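Local coordinates for putative metallopeptidase (Shewanella baltica OS155, PDB 3IEH), which binds zinc and probably works as a metallocarboxypeptidase-like hydrolase of the peptidase M14 family, at residues 179-184 / 220-225; 165-170 / 241-246; 69-74 / 266-271. One frame throughout, in Å; residues are numbered along the deposited sequence.

Overall arrangement
All three contacts meet in one mixed sheet. Contact 1 lies at its margin, where strand 221-223 is one of the two outermost, and is only partly buried; contacts 2 and 3 are interior. Contact 2 pairs two central strands, and its strand 242-248 also neighbours strand 179-183 of contact 1, with probable backbone bonds between E246 N and Y179 O and between C244 N and Y181 O. Its other strand, 165-172, lies next to strand 68-73 of contact 3. Backbone hydrogen bonds run through contacts 1 and 2, supplemented by aromatic and amide groups in the first and by zinc binding in the second. Contact 3, where a helix lies on the sheet, is wholly apolar in its side-chain packing.

Contact 1 of 3, residues 179-184 / 220-225; sequences YVYSFE and GLIFNH
I222 packs against the ring of Y181 where strands 179-183 and 221-223 run parallel, and it gives more surface to the contact than any other residue. Its CD1 stands over one face of the Y181 ring, 3.8 Å from the centroid and 30° off the normal, a CH-pi contact. The branch gets there because the chain is extended beyond CG1, with chi2 at 163°. The same methyl also lies 4.0 Å from CD2 of Y179, and I212 of strand 211-212 touches all three side chains.

On the opposite face of the sheet S182 turns its OG to the rim of the F223 ring, in the ring plane and 3.4 Å from CD1. That hydroxyl also has a hydrogen bond to S193 OG of helix 191-201. Both the N and the O of S182 face the partner strand: N donates to I222 O at 2.8 Å and O accepts from N224 N at the same length. Water 1 donates to this carbonyl and accepts from H225 N, linking the two segments.

Where strand 221-223 ends, the amide of N224 takes over from the backbone. E184 N donates to its OD1 at 2.9 Å, in the carbonyl plane and on a lone pair, and its ND2 donates to E184 O at 3.0 Å. These two bonds fix the rotation of the amide about CB-CG.

The pairing thus rests on backbone bonds and the paired bonds of the N224 amide, with a hydroxyl and the F223 ring on the S182 face, and I222 packed on the Y181 ring on the face that borders E246, the predicted active-site residue.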
loop_
_atom_site.group_PDB
_atom_site.type_symbol
_atom_site.label_atom_id
_atom_site.label_comp_id
_atom_site.label_asym_id
_atom_site.label_seq_id
_atom_site.Cartn_x
_atom_site.Cartn_y
_atom_site.Cartn_z
ATOM N N TYR A 179 -5.417 7.153 -10.427
ATOM C CA TYR A 179 -4.146 7.122 -11.125
ATOM C C TYR A 179 -3.207 6.183 -10.397
ATOM O O TYR A 179 -3.535 5.644 -9.329
ATOM C CB TYR A 179 -3.545 8.535 -11.330
ATOM C CG TYR A 179 -3.329 9.305 -10.064
ATOM C CD1 TYR A 179 -4.401 9.977 -9.436
ATOM C CD2 TYR A 179 -2.054 9.386 -9.486
ATOM C CE1 TYR A 179 -4.210 10.697 -8.257
ATOM C CE2 TYR A 179 -1.839 10.106 -8.291
ATOM C CZ TYR A 179 -2.925 10.739 -7.668
ATOM O OH TYR A 179 -2.721 11.449 -6.500
ATOM N N VAL A 180 -2.061 5.927 -11.016
ATOM C CA VAL A 180 -1.106 4.970 -10.488
ATOM C C VAL A 180 0.323 5.379 -10.830
ATOM O O VAL A 180 0.583 5.785 -11.941
ATOM C CB VAL A 180 -1.378 3.540 -11.039
ATOM C CG1 VAL A 180 -1.561 3.573 -12.533
ATOM C CG2 VAL A 180 -0.224 2.616 -10.677
ATOM N N TYR A 181 1.215 5.304 -9.844
ATOM C CA TYR A 181 2.645 5.512 -10.017
ATOM C C TYR A 181 3.182 4.125 -10.248
ATOM O O TYR A 181 2.913 3.263 -9.442
ATOM C CB TYR A 181 3.320 6.039 -8.725
ATOM C CG TYR A 181 2.894 7.420 -8.242
ATOM C CD1 TYR A 181 1.790 7.586 -7.407
ATOM C CD2 TYR A 181 3.619 8.543 -8.582
ATOM C CE1 TYR A 181 1.405 8.847 -6.960
ATOM C CE2 TYR A 181 3.242 9.801 -8.152
ATOM C CZ TYR A 181 2.149 9.955 -7.341
ATOM O OH TYR A 181 1.802 11.226 -6.924
ATOM N N SER A 182 3.960 3.899 -11.299
ATOM C CA SER A 182 4.565 2.565 -11.516
ATOM C C SER A 182 6.060 2.663 -11.791
ATOM O O SER A 182 6.572 3.736 -12.130
ATOM C CB SER A 182 3.876 1.772 -12.640
ATOM O OG SER A 182 4.143 2.332 -13.911
ATOM N N PHE A 183 6.731 1.524 -11.596
ATOM C CA PHE A 183 8.167 1.369 -11.793
ATOM C C PHE A 183 8.399 0.077 -12.554
ATOM O O PHE A 183 7.989 -1.001 -12.101
ATOM C CB PHE A 183 8.908 1.307 -10.463
ATOM C CG PHE A 183 8.760 2.542 -9.640
ATOM C CD1 PHE A 183 7.667 2.703 -8.800
ATOM C CD2 PHE A 183 9.682 3.563 -9.731
ATOM C CE1 PHE A 183 7.526 3.841 -8.039
ATOM C CE2 PHE A 183 9.528 4.719 -8.997
ATOM C CZ PHE A 183 8.454 4.849 -8.145
ATOM N N GLU A 184 8.998 0.198 -13.740
ATOM C CA GLU A 184 9.360 -0.967 -14.543
ATOM C C GLU A 184 10.713 -0.685 -15.157
ATOM O O GLU A 184 11.010 0.451 -15.492
ATOM C CB GLU A 184 8.360 -1.237 -15.667
ATOM C CG GLU A 184 6.936 -1.606 -15.257
ATOM C CD GLU A 184 6.123 -2.018 -16.459
ATOM O OE1 GLU A 184 6.589 -2.909 -17.193
ATOM O OE2 GLU A 184 5.038 -1.460 -16.696
ATOM N N GLY A 220 -3.645 8.524 -16.548
ATOM C CA GLY A 220 -3.682 7.806 -15.289
ATOM C C GLY A 220 -2.372 7.209 -14.812
ATOM O O GLY A 220 -2.352 6.487 -13.803
ATOM N N LEU A 221 -1.279 7.538 -15.495
ATOM C CA LEU A 221 0.004 6.908 -15.202
ATOM C C LEU A 221 1.090 7.912 -14.893
ATOM O O LEU A 221 1.191 8.929 -15.552
ATOM C CB LEU A 221 0.431 6.077 -16.421
ATOM C CG LEU A 221 1.420 4.952 -16.154
ATOM C CD1 LEU A 221 0.798 3.969 -15.165
ATOM C CD2 LEU A 221 1.827 4.255 -17.461
ATOM N N ILE A 222 1.854 7.648 -13.845
ATOM C CA ILE A 222 3.107 8.352 -13.550
ATOM C C ILE A 222 4.140 7.230 -13.524
ATOM O O ILE A 222 4.055 6.317 -12.699
ATOM C CB ILE A 222 3.058 9.128 -12.229
ATOM C CG1 ILE A 222 1.897 10.143 -12.246
ATOM C CG2 ILE A 222 4.356 9.880 -12.004
ATOM C CD1 ILE A 222 1.498 10.660 -10.844
ATOM N N PHE A 223 5.088 7.283 -14.453
ATOM C CA PHE A 223 6.041 6.200 -14.707
ATOM C C PHE A 223 7.477 6.533 -14.312
ATOM O O PHE A 223 8.022 7.552 -14.749
ATOM C CB PHE A 223 6.017 5.908 -16.202
ATOM C CG PHE A 223 6.799 4.684 -16.617
ATOM C CD1 PHE A 223 6.434 3.415 -16.162
ATOM C CD2 PHE A 223 7.856 4.793 -17.521
ATOM C CE1 PHE A 223 7.140 2.272 -16.582
ATOM C CE2 PHE A 223 8.567 3.671 -17.941
ATOM C CZ PHE A 223 8.206 2.399 -17.477
ATOM N N ASN A 224 8.078 5.647 -13.512
ATOM C CA ASN A 224 9.472 5.744 -13.072
ATOM C C ASN A 224 9.840 7.114 -12.487
ATOM O O ASN A 224 10.853 7.729 -12.821
ATOM C CB ASN A 224 10.436 5.304 -14.203
ATOM C CG ASN A 224 10.338 3.796 -14.513
ATOM O OD1 ASN A 224 9.874 3.014 -13.688
ATOM N ND2 ASN A 224 10.763 3.396 -15.705
ATOM N N HIS A 225 8.995 7.583 -11.592
ATOM C CA HIS A 225 9.259 8.817 -10.886
ATOM C C HIS A 225 9.791 8.447 -9.515
ATOM O O HIS A 225 9.071 7.875 -8.702
ATOM C CB HIS A 225 7.983 9.633 -10.733
ATOM C CG HIS A 225 8.099 10.722 -9.716
ATOM N ND1 HIS A 225 8.860 11.854 -9.927
ATOM C CD2 HIS A 225 7.562 10.852 -8.480
ATOM C CE1 HIS A 225 8.785 12.635 -8.863
ATOM N NE2 HIS A 225 8.003 12.052 -7.972
HETATM O O HOH W 1 6.706 6.308 -10.581
#

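Contact 2 of 3, residues 165-170 / 241-246; sequences GILTCH and VGACTE. With ZN (zinc ion), chain B.
T168 and C244 meet where the packing is closest: CG2 of T168 lies 3.3 Å from CB of C244. Five backbone bonds join these parallel strands, from I166 N-V241 O to H170 N-T245 O. One step further, C244 SG comes within 3.3 Å of H170 CD2, a sulfur-aromatic approach at a slant to the ring. A first torsion of 169°, away from its own backbone N, puts the sulfur there. Nearer the start, I166 CG2 presses on G242 CA, and a CB on that glycine would run into it. Helix 230-237 covers the side of I166, T168 and H170.

The packing slackens at the first residues and on the other face. V241 is partly exposed, and its CG2 comes no nearer to G165 CA than 3.8 Å. L167 CD1 stays 4.2 Å from A243 CB and leans on T245 CG2 instead. Helix 253-271 touches L167 and C169, and helix 191-201 touches V241, A243 and T245.

These are two central strands of the mixed sheet of the zinc carboxypeptidase fold, their C-terminal ends carrying the metal centre. H170 binds zinc through ND1 at 2.5 Å, with H76 and E79 as the other protein ligands. Its NE2 makes a weak bond to T168 OG1, whose stronger partner is S72 OG.

E246, the predicted proton donor or acceptor, bends at chi2 (-83°) and brings OE2 within 3.3 Å of H170 CB. The same oxygen accepts from the zinc-bound water 2 at 2.8 Å. An alanine here would remove this acceptor, and the water would probably be less fixed in its orientation.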
loop_
_atom_site.group_PDB
_atom_site.type_symbol
_atom_site.label_atom_id
_atom_site.label_comp_id
_atom_site.label_asym_id
_atom_site.label_seq_id
_atom_site.Cartn_x
_atom_site.Cartn_y
_atom_site.Cartn_z
ATOM N N GLY A 165 8.065 -7.778 -6.673
ATOM C CA GLY A 165 6.996 -6.823 -6.828
ATOM C C GLY A 165 6.609 -6.160 -5.538
ATOM O O GLY A 165 6.570 -6.807 -4.500
ATOM N N ILE A 166 6.365 -4.859 -5.602
ATOM C CA ILE A 166 5.899 -4.079 -4.460
ATOM C C ILE A 166 4.653 -3.307 -4.946
ATOM O O ILE A 166 4.686 -2.622 -5.982
ATOM C CB ILE A 166 7.018 -3.122 -3.917
ATOM C CG1 ILE A 166 6.546 -2.241 -2.739
ATOM C CG2 ILE A 166 7.503 -2.163 -4.978
ATOM C CD1 ILE A 166 5.827 -2.964 -1.655
ATOM N N LEU A 167 3.534 -3.502 -4.266
ATOM C CA LEU A 167 2.353 -2.697 -4.507
ATOM C C LEU A 167 2.075 -1.970 -3.222
ATOM O O LEU A 167 2.074 -2.566 -2.146
ATOM C CB LEU A 167 1.145 -3.549 -4.897
ATOM C CG LEU A 167 -0.245 -2.894 -4.801
ATOM C CD1 LEU A 167 -0.379 -1.731 -5.729
ATOM C CD2 LEU A 167 -1.347 -3.927 -5.062
ATOM N N THR A 168 1.843 -0.675 -3.325
ATOM C CA THR A 168 1.398 0.085 -2.168
ATOM C C THR A 168 0.063 0.759 -2.536
ATOM O O THR A 168 -0.048 1.352 -3.601
ATOM C CB THR A 168 2.464 1.094 -1.676
ATOM O OG1 THR A 168 2.039 1.611 -0.413
ATOM C CG2 THR A 168 2.645 2.241 -2.658
ATOM N N CYS A 169 -0.948 0.639 -1.671
ATOM C CA CYS A 169 -2.288 1.140 -1.979
ATOM C C CYS A 169 -2.648 2.434 -1.256
ATOM O O CYS A 169 -2.919 2.438 -0.044
ATOM C CB CYS A 169 -3.286 0.053 -1.685
ATOM S SG CYS A 169 -2.957 -1.358 -2.787
ATOM N N HIS A 170 -2.640 3.531 -2.012
ATOM C CA HIS A 170 -2.888 4.851 -1.471
ATOM C C HIS A 170 -4.186 5.392 -2.002
ATOM O O HIS A 170 -4.841 4.775 -2.863
ATOM C CB HIS A 170 -1.748 5.784 -1.847
ATOM C CG HIS A 170 -0.479 5.502 -1.102
ATOM N ND1 HIS A 170 -0.017 6.311 -0.094
ATOM C CD2 HIS A 170 0.389 4.471 -1.177
ATOM C CE1 HIS A 170 1.105 5.818 0.390
ATOM N NE2 HIS A 170 1.376 4.702 -0.251
ATOM N N VAL A 241 9.570 -4.584 -9.898
ATOM C CA VAL A 241 8.495 -3.715 -10.326
ATOM C C VAL A 241 7.807 -3.194 -9.063
ATOM O O VAL A 241 7.786 -3.858 -8.001
ATOM C CB VAL A 241 7.459 -4.451 -11.201
ATOM C CG1 VAL A 241 8.083 -4.904 -12.477
ATOM C CG2 VAL A 241 6.815 -5.665 -10.434
ATOM N N GLY A 242 7.246 -2.006 -9.179
ATOM C CA GLY A 242 6.497 -1.380 -8.093
ATOM C C GLY A 242 5.342 -0.598 -8.667
ATOM O O GLY A 242 5.411 -0.140 -9.804
ATOM N N ALA A 243 4.269 -0.485 -7.892
ATOM C CA ALA A 243 3.129 0.362 -8.233
ATOM C C ALA A 243 2.594 0.966 -6.954
ATOM O O ALA A 243 2.522 0.281 -5.912
ATOM C CB ALA A 243 2.020 -0.438 -8.922
ATOM N N CYS A 244 2.238 2.245 -7.026
ATOM C CA CYS A 244 1.525 2.905 -5.952
ATOM C C CYS A 244 0.206 3.382 -6.545
ATOM O O CYS A 244 0.173 4.371 -7.251
ATOM C CB CYS A 244 2.299 4.082 -5.394
ATOM S SG CYS A 244 1.291 5.131 -4.275
ATOM N N THR A 245 -0.870 2.657 -6.280
ATOM C CA THR A 245 -2.165 2.998 -6.835
ATOM C C THR A 245 -2.787 4.107 -6.001
ATOM O O THR A 245 -2.583 4.176 -4.788
ATOM C CB THR A 245 -3.121 1.785 -6.841
ATOM O OG1 THR A 245 -3.258 1.309 -5.510
ATOM C CG2 THR A 245 -2.576 0.638 -7.744
ATOM N N GLU A 246 -3.526 4.985 -6.671
ATOM C CA GLU A 246 -4.208 6.092 -6.003
ATOM C C GLU A 246 -5.687 6.070 -6.417
ATOM O O GLU A 246 -6.025 6.456 -7.522
ATOM C CB GLU A 246 -3.557 7.422 -6.412
ATOM C CG GLU A 246 -2.111 7.557 -5.961
ATOM C CD GLU A 246 -1.956 8.036 -4.519
ATOM O OE1 GLU A 246 -2.939 8.434 -3.835
ATOM O OE2 GLU A 246 -0.806 8.026 -4.072
HETATM ZN ZN ZN B . -0.953 8.544 0.337
HETATM O O HOH W 2 -0.567 9.480 -1.734
#

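Contact 3 of 3, residues 69-74 / 266-271; sequences LLISAG and HFLALC
The ring of F267 meets L69, L70 and I71 obliquely. Its CE2 does most of the touching: L69 CB stands 4.1 Å away, L70 O comes within 4.0 Å, and I71 CG1 lies 4.1 Å off. Here helix 253-271 is layered on the central sheet, as in the alpha/beta/alpha sandwich of the carboxypeptidase fold. The strand and helix segments run nearly antiparallel, at 165°, with their axes 10.2 Å apart, a spacing filled by side chains from both layers.

F267 reaches across this gap because its ring carbon CG is swung away from the backbone N, with chi1 at 169°. Its side chain and that of I71 slide past each other in opposite directions, so that the contact is made along their flanks. L167 of the neighbouring strand 165-172 touches both F267 and I71.

L69 has more of its surface buried here than any other residue. Its chain is extended beyond CG, with chi2 at 177°, and both its methyls reach C271. CD1 meets L268 CD2 at 3.9 Å, and L103 of strand 102-106 lies against L268 as well. I71 is the second strand residue to reach L268, although that approach is distant. Since residues 69 to 71 alternate, L69 and I71 face the helix while L70 points away from it, packs on I166 and S104, and offers the ring only its carbonyl.

On the backbone, C271 N bonds to F267 O. The CB of C271 then lies in the fork of L69, 3.4 Å from CD1 and 3.7 Å from CD2.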
loop_
_atom_site.group_PDB
_atom_site.type_symbol
_atom_site.label_atom_id
_atom_site.label_comp_id
_atom_site.label_asym_id
_atom_site.label_seq_id
_atom_site.Cartn_x
_atom_site.Cartn_y
_atom_site.Cartn_z
ATOM N N LEU A 69 6.203 -11.166 -3.165
ATOM C CA LEU A 69 5.430 -9.959 -3.414
ATOM C C LEU A 69 4.920 -9.341 -2.092
ATOM O O LEU A 69 4.492 -10.053 -1.174
ATOM C CB LEU A 69 4.249 -10.296 -4.324
ATOM C CG LEU A 69 4.614 -10.860 -5.717
ATOM C CD1 LEU A 69 3.347 -11.230 -6.501
ATOM C CD2 LEU A 69 5.471 -9.875 -6.515
ATOM N N LEU A 70 4.986 -8.015 -2.028
ATOM C CA LEU A 70 4.610 -7.238 -0.859
ATOM C C LEU A 70 3.493 -6.267 -1.205
ATOM O O LEU A 70 3.613 -5.516 -2.175
ATOM C CB LEU A 70 5.824 -6.425 -0.353
ATOM C CG LEU A 70 5.591 -5.494 0.853
ATOM C CD1 LEU A 70 5.213 -6.286 2.064
ATOM C CD2 LEU A 70 6.765 -4.612 1.147
ATOM N N ILE A 71 2.405 -6.295 -0.434
ATOM C CA ILE A 71 1.356 -5.287 -0.577
ATOM C C ILE A 71 1.303 -4.502 0.732
ATOM O O ILE A 71 1.237 -5.087 1.824
ATOM C CB ILE A 71 -0.037 -5.878 -0.864
ATOM C CG1 ILE A 71 -0.002 -6.817 -2.078
ATOM C CG2 ILE A 71 -1.054 -4.708 -1.051
ATOM C CD1 ILE A 71 -1.355 -7.402 -2.442
ATOM N N SER A 72 1.355 -3.186 0.640
ATOM C CA SER A 72 1.347 -2.358 1.847
ATOM C C SER A 72 0.231 -1.354 1.669
ATOM O O SER A 72 -0.068 -0.980 0.560
ATOM C CB SER A 72 2.673 -1.649 2.023
ATOM O OG SER A 72 2.925 -0.785 0.906
ATOM N N ALA A 73 -0.384 -0.951 2.777
ATOM C CA ALA A 73 -1.479 -0.001 2.795
ATOM C C ALA A 73 -1.402 0.812 4.068
ATOM O O ALA A 73 -0.712 0.433 5.012
ATOM C CB ALA A 73 -2.823 -0.747 2.733
ATOM N N GLY A 74 -2.095 1.940 4.088
ATOM C CA GLY A 74 -2.260 2.714 5.299
ATOM C C GLY A 74 -1.072 3.517 5.794
ATOM O O GLY A 74 -0.940 3.728 7.009
ATOM N N HIS A 266 -5.222 -7.935 -9.316
ATOM C CA HIS A 266 -4.536 -7.769 -10.583
ATOM C C HIS A 266 -3.011 -7.726 -10.413
ATOM O O HIS A 266 -2.284 -8.285 -11.233
ATOM C CB HIS A 266 -5.057 -6.527 -11.323
ATOM C CG HIS A 266 -6.352 -6.763 -12.040
ATOM N ND1 HIS A 266 -7.554 -6.903 -11.379
ATOM C CD2 HIS A 266 -6.630 -6.897 -13.358
ATOM C CE1 HIS A 266 -8.516 -7.109 -12.257
ATOM N NE2 HIS A 266 -7.985 -7.092 -13.464
ATOM N N PHE A 267 -2.544 -7.052 -9.364
ATOM C CA PHE A 267 -1.126 -6.977 -9.061
ATOM C C PHE A 267 -0.548 -8.396 -8.934
ATOM O O PHE A 267 0.458 -8.705 -9.570
ATOM C CB PHE A 267 -0.911 -6.190 -7.772
ATOM C CG PHE A 267 0.492 -6.276 -7.220
ATOM C CD1 PHE A 267 1.534 -5.577 -7.808
ATOM C CD2 PHE A 267 0.765 -7.035 -6.094
ATOM C CE1 PHE A 267 2.839 -5.625 -7.280
ATOM C CE2 PHE A 267 2.056 -7.085 -5.566
ATOM C CZ PHE A 267 3.091 -6.370 -6.162
ATOM N N LEU A 268 -1.197 -9.230 -8.124
ATOM C CA LEU A 268 -0.809 -10.636 -7.947
ATOM C C LEU A 268 -0.840 -11.470 -9.244
ATOM O O LEU A 268 0.072 -12.244 -9.493
ATOM C CB LEU A 268 -1.689 -11.314 -6.896
ATOM C CG LEU A 268 -1.568 -10.768 -5.470
ATOM C CD1 LEU A 268 -2.452 -11.615 -4.589
ATOM C CD2 LEU A 268 -0.149 -10.758 -4.940
ATOM N N ALA A 269 -1.888 -11.294 -10.057
ATOM C CA ALA A 269 -2.003 -11.979 -11.362
ATOM C C ALA A 269 -0.880 -11.515 -12.316
ATOM O O ALA A 269 -0.207 -12.322 -12.952
ATOM C CB ALA A 269 -3.402 -11.748 -11.990
ATOM N N LEU A 270 -0.654 -10.214 -12.400
ATOM C CA LEU A 270 0.432 -9.696 -13.235
ATOM C C LEU A 270 1.816 -10.212 -12.792
ATOM O O LEU A 270 2.661 -10.494 -13.635
ATOM C CB LEU A 270 0.432 -8.162 -13.233
ATOM C CG LEU A 270 -0.714 -7.513 -13.996
ATOM C CD1 LEU A 270 -1.002 -6.128 -13.444
ATOM C CD2 LEU A 270 -0.414 -7.488 -15.529
ATOM N N CYS A 271 2.033 -10.345 -11.483
ATOM C CA CYS A 271 3.339 -10.736 -10.967
ATOM C C CYS A 271 3.510 -12.217 -10.719
ATOM O O CYS A 271 4.589 -12.639 -10.299
ATOM C CB CYS A 271 3.652 -9.964 -9.684
ATOM S SG CYS A 271 3.870 -8.199 -9.977
#